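Local coordinates for microcin B17-processing protein McbD (PDB 6GRH), which is needed to convert the inactive precursor of the antibiotic microcin B17 into the active peptide and belongs to the YcaO cyclodehydratase family, at residues N249-A254 and L315-N320; P222-L227 and I321-N326; N184-S189 and R212-T217; V226-G231 and C256-E261; N23-T28 and G194-D199. The protein carries 1 engineered substitution. All coordinates share one frame; numbering follows the deposited sequence.

Contact 1. Residues N249-A254 and L315-N320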
# COMPACT_ATOMS: atom_id res chain seq x y z
N ASN E 249 -0.79 23.80 -41.02
CA ASN E 249 0.23 24.18 -42.01
C ASN E 249 0.77 22.98 -42.77
O ASN E 249 1.01 23.05 -43.96
CB ASN E 249 1.42 24.89 -41.34
CG ASN E 249 1.10 26.30 -40.93
OD1 ASN E 249 0.28 26.98 -41.56
ND2 ASN E 249 1.77 26.78 -39.87
N SER E 250 0.99 21.91 -42.03
CA SER E 250 1.44 20.63 -42.56
C SER E 250 0.26 19.81 -43.08
O SER E 250 -0.71 19.61 -42.37
CB SER E 250 2.16 19.84 -41.43
OG SER E 250 2.29 18.45 -41.72
N LEU E 251 0.38 19.32 -44.30
CA LEU E 251 -0.61 18.42 -44.88
C LEU E 251 -0.76 17.15 -44.05
O LEU E 251 -1.88 16.73 -43.74
CB LEU E 251 -0.24 18.07 -46.32
CG LEU E 251 -1.10 17.03 -47.05
CD1 LEU E 251 -2.58 17.37 -47.00
CD2 LEU E 251 -0.60 16.91 -48.49
N LYS E 252 0.38 16.57 -43.66
CA LYS E 252 0.34 15.37 -42.83
C LYS E 252 -0.40 15.59 -41.50
O LYS E 252 -1.23 14.78 -41.12
CB LYS E 252 1.75 14.85 -42.56
CG LYS E 252 1.79 13.66 -41.63
CD LYS E 252 3.23 13.32 -41.26
CE LYS E 252 3.78 12.25 -42.15
NZ LYS E 252 3.27 10.92 -41.70
N LYS E 253 -0.06 16.69 -40.81
CA LYS E 253 -0.68 17.05 -39.56
C LYS E 253 -2.17 17.23 -39.75
O LYS E 253 -2.95 16.72 -38.96
CB LYS E 253 -0.05 18.32 -38.98
CG LYS E 253 -0.72 18.78 -37.70
CD LYS E 253 0.17 19.60 -36.77
CE LYS E 253 -0.65 20.04 -35.55
NZ LYS E 253 0.17 20.71 -34.49
N ALA E 254 -2.58 17.94 -40.80
CA ALA E 254 -4.01 18.17 -41.05
C ALA E 254 -4.72 16.84 -41.28
O ALA E 254 -5.79 16.60 -40.72
CB ALA E 254 -4.22 19.11 -42.22
N LEU E 315 -0.32 10.43 -53.73
CA LEU E 315 0.24 9.25 -53.05
C LEU E 315 1.19 9.59 -51.90
O LEU E 315 1.56 8.70 -51.14
CB LEU E 315 0.99 8.36 -54.06
CG LEU E 315 0.27 7.76 -55.26
CD1 LEU E 315 1.22 6.82 -56.00
CD2 LEU E 315 -0.98 7.01 -54.86
N THR E 316 1.58 10.86 -51.79
CA THR E 316 2.44 11.36 -50.71
C THR E 316 1.92 12.70 -50.17
O THR E 316 1.10 13.37 -50.82
CB THR E 316 3.89 11.54 -51.18
OG1 THR E 316 3.93 12.46 -52.28
CG2 THR E 316 4.50 10.20 -51.63
N LEU E 317 2.44 13.09 -49.00
CA LEU E 317 1.90 14.22 -48.26
C LEU E 317 2.84 15.43 -48.20
O LEU E 317 2.91 16.10 -47.18
CB LEU E 317 1.54 13.75 -46.84
CG LEU E 317 0.67 12.49 -46.77
CD1 LEU E 317 0.58 12.00 -45.34
CD2 LEU E 317 -0.71 12.74 -47.36
N GLU E 318 3.50 15.75 -49.30
CA GLU E 318 4.36 16.95 -49.32
C GLU E 318 3.60 18.29 -49.46
O GLU E 318 2.52 18.35 -50.07
CB GLU E 318 5.44 16.84 -50.39
CG GLU E 318 5.01 17.18 -51.82
CD GLU E 318 4.23 16.08 -52.52
OE1 GLU E 318 3.95 15.04 -51.88
OE2 GLU E 318 3.89 16.28 -53.71
N GLU E 319 4.18 19.35 -48.91
CA GLU E 319 3.70 20.72 -49.11
C GLU E 319 4.06 21.19 -50.53
O GLU E 319 4.83 20.53 -51.23
CB GLU E 319 4.32 21.65 -48.07
CG GLU E 319 4.29 21.06 -46.67
CD GLU E 319 3.03 20.27 -46.43
OE1 GLU E 319 2.12 20.31 -47.29
OE2 GLU E 319 2.93 19.59 -45.39
N ASN E 320 3.48 22.32 -50.93
CA ASN E 320 3.73 22.93 -52.25
C ASN E 320 3.96 24.44 -52.08
O ASN E 320 3.90 24.98 -50.97
CB ASN E 320 2.56 22.64 -53.22
CG ASN E 320 1.25 23.30 -52.77
OD1 ASN E 320 1.06 24.52 -52.92
ND2 ASN E 320 0.34 22.49 -52.20
O HOH W 1 3.12 17.06 -44.83

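Contact 2. Residues P222-L227 and I321-N326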
# COMPACT_ATOMS: atom_id res chain seq x y z
N PRO E 222 -2.76 29.44 -47.89
CA PRO E 222 -1.74 28.53 -47.34
C PRO E 222 -2.32 27.47 -46.44
O PRO E 222 -3.50 27.52 -46.07
CB PRO E 222 -0.84 29.46 -46.53
CG PRO E 222 -1.77 30.53 -46.06
CD PRO E 222 -2.69 30.77 -47.23
N GLY E 223 -1.47 26.53 -46.04
CA GLY E 223 -1.91 25.43 -45.20
C GLY E 223 -2.85 24.49 -45.92
O GLY E 223 -3.00 24.56 -47.15
N HIS E 224 -3.50 23.63 -45.15
CA HIS E 224 -4.28 22.53 -45.70
C HIS E 224 -5.46 22.22 -44.80
O HIS E 224 -5.28 21.93 -43.61
CB HIS E 224 -3.39 21.29 -45.85
CG HIS E 224 -2.23 21.50 -46.79
ND1 HIS E 224 -2.34 21.34 -48.15
CD2 HIS E 224 -0.97 21.91 -46.55
CE1 HIS E 224 -1.18 21.63 -48.72
NE2 HIS E 224 -0.33 21.98 -47.77
N ALA E 225 -6.67 22.34 -45.36
CA ALA E 225 -7.89 21.88 -44.69
C ALA E 225 -8.21 20.53 -45.28
O ALA E 225 -8.50 20.43 -46.47
CB ALA E 225 -9.03 22.84 -44.93
N VAL E 226 -8.14 19.49 -44.48
CA VAL E 226 -8.34 18.14 -44.98
C VAL E 226 -9.66 17.59 -44.47
O VAL E 226 -9.87 17.56 -43.27
CB VAL E 226 -7.16 17.23 -44.62
CG1 VAL E 226 -7.44 15.79 -45.04
CG2 VAL E 226 -5.89 17.73 -45.31
N LEU E 227 -10.52 17.15 -45.39
CA LEU E 227 -11.83 16.61 -45.08
C LEU E 227 -11.74 15.12 -45.30
O LEU E 227 -11.38 14.69 -46.39
CB LEU E 227 -12.90 17.19 -46.01
CG LEU E 227 -14.35 16.74 -45.78
CD1 LEU E 227 -14.87 17.21 -44.45
CD2 LEU E 227 -15.22 17.24 -46.92
N ILE E 321 4.21 25.11 -53.19
CA ILE E 321 4.62 26.51 -53.15
C ILE E 321 3.64 27.46 -52.46
O ILE E 321 4.07 28.44 -51.83
CB ILE E 321 4.94 27.01 -54.58
CG1 ILE E 321 5.83 28.26 -54.54
CG2 ILE E 321 3.65 27.23 -55.37
CD1 ILE E 321 6.36 28.63 -55.90
N THR E 322 2.34 27.18 -52.53
CA THR E 322 1.32 27.99 -51.83
C THR E 322 1.22 27.73 -50.33
O THR E 322 0.84 28.64 -49.59
CB THR E 322 -0.10 27.76 -52.40
OG1 THR E 322 -0.04 27.82 -53.82
CG2 THR E 322 -1.10 28.82 -51.88
N SER E 323 1.56 26.51 -49.89
CA SER E 323 1.35 26.08 -48.49
C SER E 323 1.90 27.01 -47.42
O SER E 323 1.32 27.11 -46.35
CB SER E 323 1.96 24.68 -48.21
OG SER E 323 1.48 23.67 -49.07
N ASP E 324 3.04 27.67 -47.70
CA ASP E 324 3.72 28.48 -46.67
C ASP E 324 3.74 29.99 -46.97
O ASP E 324 4.56 30.72 -46.40
CB ASP E 324 5.15 27.94 -46.40
CG ASP E 324 6.11 28.19 -47.55
OD1 ASP E 324 5.67 28.55 -48.68
OD2 ASP E 324 7.33 27.99 -47.31
N THR E 325 2.83 30.46 -47.82
CA THR E 325 2.58 31.90 -47.94
C THR E 325 1.97 32.39 -46.63
O THR E 325 1.66 31.59 -45.73
CB THR E 325 1.63 32.24 -49.11
OG1 THR E 325 0.40 31.56 -48.91
CG2 THR E 325 2.25 31.87 -50.47
N ASN E 326 1.81 33.69 -46.49
CA ASN E 326 1.45 34.26 -45.20
C ASN E 326 -0.09 34.22 -45.07
O ASN E 326 -0.79 34.82 -45.88
CB ASN E 326 2.04 35.66 -45.12
CG ASN E 326 1.82 36.30 -43.79
OD1 ASN E 326 0.74 36.82 -43.53
ND2 ASN E 326 2.82 36.26 -42.93

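Contact 3. Residues N184-S189 and R212-T217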
# COMPACT_ATOMS: atom_id res chain seq x y z
N ASN E 184 -9.46 20.85 -53.95
CA ASN E 184 -8.18 21.05 -54.66
C ASN E 184 -7.62 19.73 -55.17
O ASN E 184 -7.26 19.62 -56.34
CB ASN E 184 -7.15 21.74 -53.76
CG ASN E 184 -7.67 23.05 -53.22
OD1 ASN E 184 -8.08 23.93 -53.98
ND2 ASN E 184 -7.70 23.17 -51.90
N THR E 185 -7.59 18.72 -54.32
CA THR E 185 -7.02 17.44 -54.67
C THR E 185 -7.61 16.37 -53.78
O THR E 185 -8.20 16.67 -52.73
CB THR E 185 -5.48 17.46 -54.50
OG1 THR E 185 -4.87 16.54 -55.42
CG2 THR E 185 -5.10 17.11 -53.09
N GLU E 186 -7.45 15.12 -54.21
CA GLU E 186 -7.81 13.96 -53.42
C GLU E 186 -6.50 13.29 -52.94
O GLU E 186 -5.55 13.14 -53.72
CB GLU E 186 -8.65 12.98 -54.24
CG GLU E 186 -9.09 11.76 -53.43
CD GLU E 186 -10.00 10.82 -54.18
OE1 GLU E 186 -10.58 11.21 -55.22
OE2 GLU E 186 -10.17 9.67 -53.68
N ILE E 187 -6.46 12.89 -51.68
CA ILE E 187 -5.36 12.09 -51.13
C ILE E 187 -5.77 10.63 -51.19
O ILE E 187 -6.91 10.31 -50.87
CB ILE E 187 -5.09 12.39 -49.64
CG1 ILE E 187 -4.91 13.88 -49.39
CG2 ILE E 187 -3.90 11.58 -49.13
CD1 ILE E 187 -3.90 14.53 -50.27
N SER E 188 -4.84 9.75 -51.55
CA SER E 188 -5.17 8.35 -51.74
C SER E 188 -5.86 7.78 -50.52
O SER E 188 -5.41 7.99 -49.38
CB SER E 188 -3.94 7.50 -52.01
OG SER E 188 -4.31 6.14 -52.10
N SER E 189 -6.94 7.05 -50.76
CA SER E 189 -7.70 6.43 -49.70
C SER E 189 -6.89 5.28 -49.07
O SER E 189 -7.14 4.93 -47.94
CB SER E 189 -9.05 5.95 -50.20
OG SER E 189 -8.88 5.10 -51.30
N ARG E 212 -13.02 8.60 -48.37
CA ARG E 212 -12.47 9.55 -49.30
C ARG E 212 -11.82 10.68 -48.49
O ARG E 212 -12.32 11.08 -47.45
CB ARG E 212 -13.56 10.11 -50.22
CG ARG E 212 -14.31 9.07 -51.07
CD ARG E 212 -13.47 8.33 -52.11
NE ARG E 212 -13.06 9.19 -53.23
CZ ARG E 212 -13.85 9.61 -54.22
NH1 ARG E 212 -15.13 9.24 -54.27
NH2 ARG E 212 -13.36 10.40 -55.18
N ILE E 213 -10.68 11.16 -48.98
CA ILE E 213 -9.91 12.21 -48.32
C ILE E 213 -9.68 13.33 -49.34
O ILE E 213 -9.05 13.11 -50.35
CB ILE E 213 -8.55 11.70 -47.84
CG1 ILE E 213 -8.72 10.45 -46.96
CG2 ILE E 213 -7.79 12.81 -47.11
CD1 ILE E 213 -7.41 9.79 -46.55
N PHE E 214 -10.18 14.52 -49.05
CA PHE E 214 -10.06 15.65 -49.92
C PHE E 214 -9.36 16.83 -49.23
O PHE E 214 -9.63 17.11 -48.07
CB PHE E 214 -11.46 16.09 -50.37
CG PHE E 214 -12.21 15.06 -51.17
CD1 PHE E 214 -11.65 14.49 -52.30
CD2 PHE E 214 -13.51 14.70 -50.81
CE1 PHE E 214 -12.36 13.55 -53.05
CE2 PHE E 214 -14.22 13.77 -51.57
CZ PHE E 214 -13.64 13.20 -52.69
N ASP E 215 -8.45 17.49 -49.94
CA ASP E 215 -7.97 18.81 -49.55
C ASP E 215 -8.99 19.84 -50.05
O ASP E 215 -9.10 20.05 -51.27
CB ASP E 215 -6.58 19.06 -50.16
CG ASP E 215 -5.95 20.38 -49.70
OD1 ASP E 215 -6.60 21.44 -49.78
OD2 ASP E 215 -4.78 20.36 -49.27
N ILE E 216 -9.74 20.46 -49.13
CA ILE E 216 -10.75 21.47 -49.47
C ILE E 216 -10.34 22.90 -49.08
O ILE E 216 -11.18 23.77 -49.06
CB ILE E 216 -12.13 21.14 -48.83
CG1 ILE E 216 -12.03 21.08 -47.30
CG2 ILE E 216 -12.68 19.84 -49.38
CD1 ILE E 216 -13.36 21.35 -46.61
N THR E 217 -9.05 23.14 -48.82
CA THR E 217 -8.56 24.45 -48.41
C THR E 217 -9.12 25.57 -49.29
O THR E 217 -9.13 25.41 -50.50
CB THR E 217 -7.04 24.48 -48.56
OG1 THR E 217 -6.50 23.28 -48.01
CG2 THR E 217 -6.44 25.72 -47.88
O HOH W 2 -9.40 9.37 -50.98

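Contact 4. Residues V226-G231 and C256-E261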
# COMPACT_ATOMS: atom_id res chain seq x y z
N VAL E 226 -8.14 19.49 -44.48
CA VAL E 226 -8.34 18.14 -44.98
C VAL E 226 -9.66 17.59 -44.47
O VAL E 226 -9.87 17.56 -43.27
CB VAL E 226 -7.16 17.23 -44.62
CG1 VAL E 226 -7.44 15.79 -45.04
CG2 VAL E 226 -5.89 17.73 -45.31
N LEU E 227 -10.52 17.15 -45.39
CA LEU E 227 -11.83 16.61 -45.08
C LEU E 227 -11.74 15.12 -45.30
O LEU E 227 -11.38 14.69 -46.39
CB LEU E 227 -12.90 17.19 -46.01
CG LEU E 227 -14.35 16.74 -45.78
CD1 LEU E 227 -14.87 17.21 -44.45
CD2 LEU E 227 -15.22 17.24 -46.92
N THR E 228 -12.03 14.34 -44.26
CA THR E 228 -12.10 12.89 -44.36
C THR E 228 -13.58 12.52 -44.34
O THR E 228 -14.35 13.08 -43.56
CB THR E 228 -11.36 12.19 -43.20
OG1 THR E 228 -11.52 12.95 -42.00
CG2 THR E 228 -9.87 12.03 -43.49
N LEU E 229 -13.95 11.58 -45.21
CA LEU E 229 -15.34 11.15 -45.36
C LEU E 229 -15.38 9.65 -45.29
O LEU E 229 -14.50 8.97 -45.83
CB LEU E 229 -15.87 11.61 -46.72
CG LEU E 229 -16.06 13.11 -46.90
CD1 LEU E 229 -16.52 13.39 -48.32
CD2 LEU E 229 -17.04 13.69 -45.89
N TYR E 230 -16.40 9.13 -44.62
CA TYR E 230 -16.60 7.71 -44.44
C TYR E 230 -18.05 7.39 -44.73
O TYR E 230 -18.95 8.16 -44.34
CB TYR E 230 -16.32 7.29 -42.99
CG TYR E 230 -16.76 5.87 -42.67
CD1 TYR E 230 -15.99 4.78 -43.06
CD2 TYR E 230 -17.95 5.62 -41.99
CE1 TYR E 230 -16.38 3.48 -42.79
CE2 TYR E 230 -18.34 4.33 -41.71
CZ TYR E 230 -17.55 3.26 -42.11
OH TYR E 230 -17.92 1.97 -41.83
N GLY E 231 -18.27 6.24 -45.35
CA GLY E 231 -19.59 5.67 -45.50
C GLY E 231 -19.55 4.16 -45.66
O GLY E 231 -18.60 3.62 -46.20
N CYS E 256 -3.79 13.80 -40.25
CA CYS E 256 -3.82 13.04 -39.00
C CYS E 256 -4.89 13.55 -38.05
O CYS E 256 -5.71 12.76 -37.60
CB CYS E 256 -2.43 12.96 -38.34
SG CYS E 256 -1.26 12.04 -39.38
N LYS E 257 -4.94 14.86 -37.82
CA LYS E 257 -6.00 15.44 -36.99
C LYS E 257 -7.40 15.13 -37.57
O LYS E 257 -8.30 14.76 -36.85
CB LYS E 257 -5.80 16.95 -36.79
CG LYS E 257 -4.53 17.34 -36.01
CD LYS E 257 -4.76 18.55 -35.07
N SER E 258 -7.55 15.27 -38.88
CA SER E 258 -8.85 14.99 -39.54
C SER E 258 -9.36 13.56 -39.29
O SER E 258 -10.54 13.34 -38.99
CB SER E 258 -8.75 15.26 -41.03
OG SER E 258 -10.00 15.06 -41.64
N VAL E 259 -8.46 12.59 -39.42
CA VAL E 259 -8.78 11.19 -39.17
C VAL E 259 -9.27 10.98 -37.72
O VAL E 259 -10.26 10.28 -37.49
CB VAL E 259 -7.59 10.29 -39.52
CG1 VAL E 259 -7.76 8.85 -39.03
CG2 VAL E 259 -7.39 10.30 -41.02
N VAL E 260 -8.59 11.62 -36.77
CA VAL E 260 -8.94 11.47 -35.35
C VAL E 260 -10.26 12.20 -35.05
O VAL E 260 -11.07 11.72 -34.24
CB VAL E 260 -7.82 11.95 -34.41
CG1 VAL E 260 -8.26 11.87 -32.96
CG2 VAL E 260 -6.58 11.10 -34.60
N GLU E 261 -10.49 13.34 -35.69
CA GLU E 261 -11.79 14.02 -35.60
C GLU E 261 -12.92 13.12 -36.11
O GLU E 261 -13.96 13.02 -35.48
CB GLU E 261 -11.79 15.34 -36.37
CG GLU E 261 -10.92 16.43 -35.75
CD GLU E 261 -11.60 17.20 -34.63
OE1 GLU E 261 -12.85 17.30 -34.61
OE2 GLU E 261 -10.87 17.74 -33.76

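Contact 5. Residues N23-T28 and G194-D199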
# COMPACT_ATOMS: atom_id res chain seq x y z
N ASN E 23 -6.96 -1.57 -26.69
CA ASN E 23 -5.97 -1.46 -27.77
C ASN E 23 -5.03 -0.26 -27.55
O ASN E 23 -5.47 0.91 -27.59
CB ASN E 23 -6.73 -1.29 -29.09
CG ASN E 23 -5.83 -1.31 -30.30
OD1 ASN E 23 -4.61 -1.22 -30.19
ND2 ASN E 23 -6.44 -1.42 -31.47
N ARG E 24 -3.75 -0.53 -27.32
CA ARG E 24 -2.79 0.53 -27.06
C ARG E 24 -2.60 1.46 -28.26
O ARG E 24 -2.22 2.61 -28.09
CB ARG E 24 -1.43 -0.03 -26.60
CG ARG E 24 -0.59 -0.66 -27.69
CD ARG E 24 0.69 -1.25 -27.15
NE ARG E 24 1.59 -1.55 -28.25
CZ ARG E 24 2.42 -0.67 -28.82
NH1 ARG E 24 2.53 0.58 -28.36
NH2 ARG E 24 3.18 -1.06 -29.83
N ASN E 25 -2.89 0.93 -29.45
CA ASN E 25 -2.85 1.71 -30.67
C ASN E 25 -4.10 2.49 -31.06
O ASN E 25 -4.09 3.13 -32.09
CB ASN E 25 -2.40 0.80 -31.83
CG ASN E 25 -0.97 0.36 -31.65
OD1 ASN E 25 -0.12 1.19 -31.35
ND2 ASN E 25 -0.70 -0.93 -31.79
N MET E 26 -5.16 2.47 -30.26
CA MET E 26 -6.28 3.35 -30.55
C MET E 26 -6.04 4.66 -29.80
O MET E 26 -5.31 4.68 -28.81
CB MET E 26 -7.62 2.73 -30.19
CG MET E 26 -8.13 1.72 -31.25
SD MET E 26 -8.60 2.48 -32.83
CE MET E 26 -9.37 1.14 -33.75
N PRO E 27 -6.62 5.77 -30.30
CA PRO E 27 -6.48 7.04 -29.59
C PRO E 27 -7.18 6.99 -28.23
O PRO E 27 -8.07 6.20 -28.03
CB PRO E 27 -7.15 8.07 -30.51
CG PRO E 27 -7.80 7.33 -31.60
CD PRO E 27 -7.35 5.89 -31.57
N THR E 28 -6.69 7.80 -27.31
CA THR E 28 -7.31 7.98 -26.03
C THR E 28 -8.45 8.97 -26.22
O THR E 28 -8.30 9.94 -26.97
CB THR E 28 -6.29 8.55 -25.03
OG1 THR E 28 -5.29 7.56 -24.78
CG2 THR E 28 -6.92 8.95 -23.69
N GLY E 194 2.42 6.19 -41.34
CA GLY E 194 3.47 5.83 -40.37
C GLY E 194 3.13 6.10 -38.91
O GLY E 194 3.85 5.66 -38.02
N ILE E 195 2.03 6.80 -38.63
CA ILE E 195 1.66 7.08 -37.25
C ILE E 195 0.66 6.00 -36.84
O ILE E 195 -0.42 5.90 -37.43
CB ILE E 195 1.07 8.49 -37.12
CG1 ILE E 195 2.09 9.53 -37.61
CG2 ILE E 195 0.64 8.72 -35.67
CD1 ILE E 195 1.62 10.97 -37.53
N ASN E 196 1.04 5.19 -35.85
CA ASN E 196 0.32 3.95 -35.52
C ASN E 196 -1.19 4.15 -35.28
O ASN E 196 -1.99 3.41 -35.83
CB ASN E 196 0.96 3.21 -34.32
CG ASN E 196 2.13 2.33 -34.73
OD1 ASN E 196 2.64 2.42 -35.85
ND2 ASN E 196 2.55 1.45 -33.84
N HIS E 197 -1.57 5.16 -34.51
CA HIS E 197 -2.99 5.33 -34.20
C HIS E 197 -3.82 5.83 -35.38
O HIS E 197 -5.01 5.51 -35.47
CB HIS E 197 -3.25 6.12 -32.91
CG HIS E 197 -2.94 7.59 -32.98
ND1 HIS E 197 -1.67 8.10 -32.83
CD2 HIS E 197 -3.75 8.66 -33.14
CE1 HIS E 197 -1.71 9.42 -32.90
NE2 HIS E 197 -2.96 9.79 -33.09
N ILE E 198 -3.18 6.51 -36.33
CA ILE E 198 -3.87 7.01 -37.52
C ILE E 198 -4.11 5.86 -38.47
O ILE E 198 -5.22 5.67 -38.98
CB ILE E 198 -3.06 8.15 -38.20
CG1 ILE E 198 -2.80 9.28 -37.20
CG2 ILE E 198 -3.76 8.66 -39.45
CD1 ILE E 198 -4.03 9.88 -36.56
N ASP E 199 -3.08 5.06 -38.70
CA ASP E 199 -3.17 3.89 -39.56
C ASP E 199 -4.13 2.83 -39.03
O ASP E 199 -4.82 2.19 -39.80
CB ASP E 199 -1.78 3.31 -39.80
CG ASP E 199 -0.87 4.28 -40.58
OD1 ASP E 199 -1.40 5.15 -41.30
OD2 ASP E 199 0.36 4.20 -40.45

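Contact 1. Residues N249-A254 and L315-N320
Glu319 OE2 is gripped twice, by the backbone amide of Leu251 and by a water. Leu251 N reaches Glu319 OE2 at 2.8 Å with an N-H...O angle of 158°, on the syn side of the carboxylate but tilted 29° out of its plane. The water donates to Glu319 OE2 and to Leu317 O and accepts from Lys252 N, so one carboxylate and one solvent molecule serve the first two amides of helix 251-275. A bend at chi2 (-37°) folds the carboxylate back over the helix start and lays Glu319 OE1 3.4 Å from Leu251 CB. Glu319 has two conformers, so the grip may hold only part of the time. Ser250 completes the helix end as N-cap: its OG accepts from Lys253 N at 3.1 Å. A carboxylate here probably also gains from the helix dipole.

Beside these bonds, Leu251 CD2 lies 3.7 Å from Leu317 CA, over the backbone of the loop. Leu317 CD1 meets Lys252 CB, 4.1 Å away. Leu251 also packs on His224 and Val226 of strand 224-231, while Leu317 rests on Ile191, so the loop 315-320 closes over the junction between helix 251-275 and the neighbouring sheet.

Contact 2. Residues P222-L227 and I321-N326
Two hydrogen bonds to Ser323, one through backbone atoms and one through side chains, join the loop 321-326 to the start of strand 224-231. In the first, Gly223 N donates to Ser323 O at 2.9 Å. In the second, His224 NE2 and Ser323 OG lie 2.8 Å apart, and either could be the donor. The hydroxyl comes to the edge of the imidazole, near its plane. With chi1 at -56°, Ser323 OG sits beside its own backbone N, from where it meets the ring and also accepts from Asn320 N. On the far nitrogen, His224 ND1 is bonded to Asp215 OD2, so the ring is held at both nitrogens and its rotation is fixed.

Close carbon-to-oxygen contacts gather on Pro222. Its CB lies 3.2 Å from Ser323 O and 3.4 Å from Thr325 OG1, and the two side chains of Pro222 and Thr325 cross at about a right angle. Pro222 CA makes a CA-H...O contact of 3.4 Å with Thr322 O.

Within the loop, Thr322 O accepts both from Thr325 N and, in the carbonyl plane, from Thr325 OG1 at 3.0 Å. This type I beta turn, Thr322 to Thr325, is followed by an N-cap, Asn326, whose OD1 accepts from Asn329 N; together they link the loop to helix 327-334 beside the start of strand 224-231.

Contact 3. Residues N184-S189 and R212-T217
Neighbouring antiparallel strands of the mixed sheet meet here, with Glu186 facing Phe214 as a non-hydrogen-bonded pair and an Asx turn at Asp215 ending the second strand. The two short strand segments run at 139° to each other. Backbone bonds join them: Ile187 N to Ile213 O, Asp215 N to Thr185 O, and Asn184 N to Asp215 O at 2.8 Å.

On the Phe214 side, a salt bridge forms where the extended Glu186 chain (chi1 -178°) reaches the bent Arg212, which holds it side-on. Arg212 NH2 donates to Glu186 OE1 at 2.9 Å, almost straight at 177°, and NE to Glu186 OE2 at 3.0 Å. Both oxygens lie in or near the guanidinium plane, yet are approached from above the carboxylate plane. Phe214 CZ lies over one face of the guanidinium, offset toward its rim, and a water ties Glu186 OE2 to Ile187 O and Ile213 N. On the other face of the sheet, Ile187 CB rests on Ile213 CG2 at 3.7 Å.

Where strand 212-215 ends, Asn184 ND2 splits its two hydrogens between Asp215 OD1 (2.9 Å) and Thr217 O (3.0 Å), both close to the amide plane. Asp215 OD1 also accepts from Thr217 N and Thr217 OG1, while Asp215 OD2 takes His224 ND1. Three donors on one buried oxygen would favour a charged, rigidly placed carboxylate, and the salt bridge to Arg212 probably offsets the charge of buried Glu186.

Contact 4. Residues V226-G231 and C256-E261
Hydroxyl contacts dominate the meeting of Thr228 with Ser258. Thr228 OG1 and Ser258 OG lie 2.6 Å apart and are hydrogen-bonded, with either able to donate. Ser258 OG also stands 3.0 Å from Val226 O, but its single proton has other acceptors within reach, so that bond is not settled. Gly244 O, on the adjoining strand 241-248, lies within bonding reach of Thr228 OG1 and, weakly, of Ser258 OG; two protons are shared among these acceptors, and their assignment stays open. Ser258 OG stands opposite its own backbone N about the CA-CB bond (chi1 -177°), which carries it to the strand. Thr228 has two conformers, and the account holds for one.

Apolar contact is slight by comparison. Thr228 CG2 touches Val259 CG2 at 3.9 Å, the two chains crossing at about a right angle, and Val226 CG1 comes 4.3 Å from Ser258 CB.

The segment axes pass 7.8 Å apart at 37°, a close approach consistent with the small serine at the crossing. Val226 also touches Leu251 and Ala254, and Thr228 touches Leu255 and Leu262: a helix packed on a largely antiparallel sheet, the two-layer alpha-beta arrangement.

Contact 5. Residues N23-T28 and G194-D199
With chi1 at 71°, the ring of His197 swings between its own backbone N and carbonyl carbon, so that CB, rather than the imidazole, faces Asn25 O. Asn25 turns its CG beside the backbone N (chi1 -66°), which brings its amide toward Asn196. The closest meeting is of the Asn25 carbonyl with the first turn of helix 196-208: Asn25 O lies 3.2 Å from His197 CB and makes a CA-H...O contact of 3.2 Å with His197 CA. Asn25 OD1 stands 3.7 Å from Asn196 ND2, and the two amide planes are 83° apart, nearly perpendicular. Pro27 adds an apolar flank, with CD 4.3 Å from His197 CB.

The loop keeps its shape by its own bonds. Asn23 OD1 accepts from Asn25 N at 2.9 Å, an Asx turn, within a type I beta turn from Asn23 to Met26, and Asn23 ND2 reaches Glu200 further along the helix. Asn25 OD1 also sits 4.0 Å above the centre of the Arg24 guanidinium. Arg24 in turn bonds to Asn248 of a McbC chain and to Leu293 and Arg295 carbonyls of a McbB chain, so the loop lies between the helix and partner subunits.

Asn25 O is buried here with no hydrogen-bonding partner in the model. The CA-H...O contact from His197 may compensate it in part, and the join depends on fit more than on strong polar bonds.

In the fold
Contacts 3, 4 and 5 are buried, contact 2 is partly so and contact 1 lies at the surface; contacts 1 to 4 gather around one mixed sheet. Contact 3 pairs two of its strands by backbone bonds and a salt bridge, and contact 4 sets helix 251-275 on the sheet through hydroxyls. Contact 1 uses that helix's first turn and a water. Contact 2 shares strand 224-231 with contact 4, and His224 links it to contact 3 through Asp215. Contact 5 stands apart from the sheet, bringing an N-terminal loop to helix 196-208 by shape and C-H contacts; Ile198 on this helix then packs on Val260 of contact 4.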